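Local atomic coordinates of ORF10 (Moritella marina, PDB entry 6RIW), a protein that probably carries out the decarboxylative condensation steps of polyunsaturated fatty acid synthesis, as the ketosynthase–chain length factor part of a larger synthase. Residues A767-P772 / L787-I792; I781-A786 / C877-L882. All coordinates share one frame; numbering follows the deposited sequence.

Interaction 1: A767-P772 / L787-I792; sequences AVSFAP and LTLAGI
Ala767 and Leu789 bring the end of a helix down onto a strand in the second ketosynthase-like half of the didomain, which has the thiolase fold of layered helices and sheets. Strand 763-772 leads into helix 776-790, and the chain doubles back so that the last turn of the helix lies over the strand. The methyl of Ala767 points at the helix and lies alongside the inner flank of Leu789, with its CB 3.6 Å from Leu789 CD2 and 3.7 Å from Leu789 CB. CG of the leucine is anti to the backbone N (chi1 -174°), which sends the side chain across from the helix toward the strand. Its CD2 branch is the one turned to the strand, passing Ala767 and stopping 4.2 Å from Ser769 OG. A second methyl meets the first where Ala790 CB lies 4.0 Å from Ala767 CB. Alanine suits position 767 because the helix backbone comes close here and a larger side chain would have little room. On the other face of the strand, Val768 and Phe770 pack against helix 668-682, so the strand is covered on both sides. No hydrogen bond joins the two segments. The backbone N-H groups of Gly791 and Ile792 turn back to helix carbonyls in a Schellman motif. Gly791, its C-prime residue, has a positive phi of 76°, which a residue without a side chain adopts easily. The turn closes with Ile792 N bonded to Leu787 O at 3.1 Å, while Gly791 N makes a weak bond to Thr788 O.

Interaction 2: I781-A786 / C877-L882; sequences IAADKA and CAHLIL
Ala783 sets its methyl over one face of the His879 imidazole, a CH-pi contact with Ala783 CB 3.6 Å from the ring centroid and 11° off the ring normal. The side chain of His879 leaves the strand with chi1 at -149°, short of fully extended, and chi2 turns the ring so that it presents a face to the helix. Ala783 CA lies over that same face, 3.5 Å from His879 CD2, while the methyl of Ala786 sits at the ring edge. The helix runs within 7.3 Å of the strand, axis to axis, and Ala782, Ala783 and Ala786 permit this closeness. Ala786 CB settles 3.4 Å from the carbonyl O of His879. To one side of the histidine, Cys877 holds SG anti to its own backbone N (chi1 175°), which brings the sulfur to 3.9 Å from Ala782 CB; to the other, Ile881 CG1 stands 4.0 Å from Ala786 O. Both ring nitrogens of His879 are hydrogen-bonded, NE2 with Tyr822 OH and ND1 with Asn869 OD1. A leucine in place of His879 would probably leave those two oxygens without their buried partner and remove the flat surface on which Ala783 rests. The ring is thus fixed in rotation by polar bonds at its rim while the face toward the helix takes a methyl in a CH-pi contact, and a polar residue is thereby accommodated in a buried layer.

How the interactions relate
Both contacts pin helix 776-790 to neighbouring antiparallel strands of one sheet: interaction 1 uses its C-terminal turn on strand 763-772, and interaction 2 its middle on strand 876-884. The second is wholly buried and larger, 271 Å² against 164 Å², and its core setting still admits an aromatic, polar residue. The first, nearer the helix end, is partly buried and mainly aliphatic, with no hydrogen bond across it and a leucine branch doing the reaching. The two are knit together by the sheet bond between Ser769 O and His879 N. Across the layers, Lys785 NZ is probably hydrogen-bonded to Phe770 O, and Ser769 OG packs 3.3 Å from Ala786 CA.

Interaction 1: A767-P772 / L787-I792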
# COMPACT_ATOMS: atom_id res chain seq x y z
N ALA A 767 13.60 10.51 19.41
CA ALA A 767 14.42 10.06 18.30
C ALA A 767 13.83 8.80 17.71
O ALA A 767 13.28 7.97 18.44
CB ALA A 767 15.86 9.78 18.74
N VAL A 768 13.95 8.65 16.40
CA VAL A 768 13.76 7.37 15.73
C VAL A 768 14.91 7.21 14.76
O VAL A 768 15.23 8.13 14.00
CB VAL A 768 12.39 7.26 15.02
CG1 VAL A 768 12.24 8.32 13.92
CG2 VAL A 768 12.19 5.83 14.45
N SER A 769 15.59 6.07 14.82
CA SER A 769 16.74 5.81 13.97
C SER A 769 16.64 4.40 13.42
O SER A 769 16.00 3.54 14.03
CB SER A 769 18.06 5.95 14.74
OG SER A 769 18.22 7.29 15.16
N PHE A 770 17.30 4.16 12.28
CA PHE A 770 17.28 2.87 11.61
C PHE A 770 18.69 2.44 11.26
O PHE A 770 19.57 3.28 11.06
CB PHE A 770 16.46 2.94 10.31
CG PHE A 770 15.02 3.26 10.53
CD1 PHE A 770 14.61 4.58 10.69
CD2 PHE A 770 14.08 2.26 10.60
CE1 PHE A 770 13.28 4.89 10.91
CE2 PHE A 770 12.72 2.57 10.80
CZ PHE A 770 12.35 3.89 10.97
N ALA A 771 18.88 1.12 11.12
CA ALA A 771 20.12 0.56 10.60
C ALA A 771 19.75 -0.62 9.72
O ALA A 771 18.80 -1.34 10.03
CB ALA A 771 21.07 0.11 11.72
N PRO A 772 20.43 -0.81 8.58
CA PRO A 772 20.14 -1.98 7.74
C PRO A 772 20.48 -3.27 8.48
O PRO A 772 21.45 -3.34 9.23
CB PRO A 772 21.07 -1.79 6.53
CG PRO A 772 21.46 -0.36 6.55
CD PRO A 772 21.46 0.05 7.99
N LEU A 787 20.21 7.12 20.40
CA LEU A 787 20.62 7.75 21.66
C LEU A 787 21.34 9.06 21.38
O LEU A 787 21.11 10.06 22.08
CB LEU A 787 21.50 6.79 22.47
CG LEU A 787 20.79 5.53 22.99
CD1 LEU A 787 21.78 4.41 23.31
CD2 LEU A 787 19.92 5.85 24.20
N THR A 788 22.19 9.08 20.35
CA THR A 788 22.87 10.32 19.95
C THR A 788 21.87 11.39 19.52
O THR A 788 21.98 12.57 19.90
CB THR A 788 23.83 10.03 18.80
OG1 THR A 788 24.82 9.07 19.22
CG2 THR A 788 24.52 11.31 18.30
N LEU A 789 20.88 10.99 18.72
CA LEU A 789 19.85 11.94 18.29
C LEU A 789 19.05 12.45 19.47
O LEU A 789 18.73 13.65 19.54
CB LEU A 789 18.94 11.27 17.24
CG LEU A 789 17.89 12.16 16.57
CD1 LEU A 789 18.54 13.33 15.80
CD2 LEU A 789 17.00 11.32 15.64
N ALA A 790 18.71 11.58 20.42
CA ALA A 790 17.96 12.00 21.59
C ALA A 790 18.80 12.82 22.56
O ALA A 790 18.24 13.50 23.42
CB ALA A 790 17.40 10.78 22.34
N GLY A 791 20.13 12.77 22.44
CA GLY A 791 20.99 13.51 23.34
C GLY A 791 21.14 12.89 24.71
O GLY A 791 21.32 13.62 25.69
N ILE A 792 21.06 11.56 24.83
CA ILE A 792 21.18 10.88 26.11
C ILE A 792 22.19 9.75 25.96
O ILE A 792 22.67 9.43 24.87
CB ILE A 792 19.83 10.33 26.63
CG1 ILE A 792 19.30 9.20 25.73
CG2 ILE A 792 18.81 11.44 26.81
CD1 ILE A 792 18.11 8.44 26.35

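Interaction 2: I781-A786 / C877-L882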
# COMPACT_ATOMS: atom_id res chain seq x y z
N ILE A 781 23.82 -0.57 16.30
CA ILE A 781 24.08 0.59 15.45
C ILE A 781 22.89 1.54 15.46
O ILE A 781 23.05 2.76 15.59
CB ILE A 781 24.41 0.14 14.02
CG1 ILE A 781 25.82 -0.46 13.96
CG2 ILE A 781 24.28 1.33 13.06
CD1 ILE A 781 26.14 -1.13 12.63
N ALA A 782 21.68 0.98 15.31
CA ALA A 782 20.49 1.81 15.36
C ALA A 782 20.31 2.44 16.73
O ALA A 782 19.90 3.60 16.84
CB ALA A 782 19.26 0.98 14.97
N ALA A 783 20.56 1.67 17.80
CA ALA A 783 20.42 2.23 19.14
C ALA A 783 21.38 3.39 19.37
O ALA A 783 21.01 4.42 19.96
CB ALA A 783 20.64 1.13 20.17
N ASP A 784 22.63 3.24 18.94
CA ASP A 784 23.60 4.32 19.11
C ASP A 784 23.17 5.57 18.36
O ASP A 784 23.33 6.70 18.86
CB ASP A 784 24.98 3.87 18.64
CG ASP A 784 26.01 5.00 18.68
OD1 ASP A 784 26.23 5.56 19.78
OD2 ASP A 784 26.58 5.34 17.62
N LYS A 785 22.64 5.40 17.15
CA LYS A 785 22.15 6.57 16.42
C LYS A 785 21.02 7.24 17.17
O LYS A 785 20.95 8.47 17.25
CB LYS A 785 21.66 6.18 15.02
CG LYS A 785 22.69 5.64 14.05
CD LYS A 785 22.01 5.45 12.70
CE LYS A 785 22.82 4.57 11.77
NZ LYS A 785 22.10 4.36 10.47
N ALA A 786 20.09 6.44 17.71
CA ALA A 786 18.91 7.02 18.33
C ALA A 786 19.27 7.70 19.65
O ALA A 786 18.72 8.75 19.98
CB ALA A 786 17.85 5.93 18.54
N CYS A 877 16.57 -2.53 11.40
CA CYS A 877 16.31 -2.35 12.81
C CYS A 877 15.90 -0.90 13.04
O CYS A 877 16.57 0.02 12.56
CB CYS A 877 17.55 -2.69 13.64
SG CYS A 877 17.25 -2.32 15.37
N ALA A 878 14.80 -0.70 13.74
CA ALA A 878 14.37 0.61 14.19
C ALA A 878 14.62 0.72 15.69
O ALA A 878 14.44 -0.26 16.43
CB ALA A 878 12.88 0.85 13.89
N HIS A 879 15.05 1.89 16.13
CA HIS A 879 15.21 2.14 17.56
C HIS A 879 14.68 3.53 17.89
O HIS A 879 15.02 4.50 17.21
CB HIS A 879 16.68 2.01 17.98
CG HIS A 879 16.87 1.52 19.39
ND1 HIS A 879 16.78 0.19 19.75
CD2 HIS A 879 17.18 2.20 20.52
CE1 HIS A 879 17.01 0.07 21.05
NE2 HIS A 879 17.26 1.28 21.54
N LEU A 880 13.85 3.62 18.93
CA LEU A 880 13.22 4.88 19.30
C LEU A 880 13.51 5.19 20.75
O LEU A 880 13.62 4.28 21.58
CB LEU A 880 11.70 4.84 19.13
CG LEU A 880 11.15 4.68 17.72
CD1 LEU A 880 11.14 3.23 17.32
CD2 LEU A 880 9.72 5.24 17.67
N ILE A 881 13.60 6.48 21.06
CA ILE A 881 13.67 6.95 22.44
C ILE A 881 12.46 7.83 22.69
O ILE A 881 12.25 8.81 21.97
CB ILE A 881 14.96 7.74 22.72
CG1 ILE A 881 16.22 6.91 22.43
CG2 ILE A 881 14.93 8.27 24.15
CD1 ILE A 881 16.35 5.63 23.31
N LEU A 882 11.66 7.49 23.70
CA LEU A 882 10.54 8.30 24.13
C LEU A 882 10.82 8.82 25.53
O LEU A 882 11.52 8.17 26.31
CB LEU A 882 9.23 7.50 24.14
CG LEU A 882 8.49 7.41 22.81
CD1 LEU A 882 9.31 6.58 21.79
CD2 LEU A 882 7.10 6.83 23.03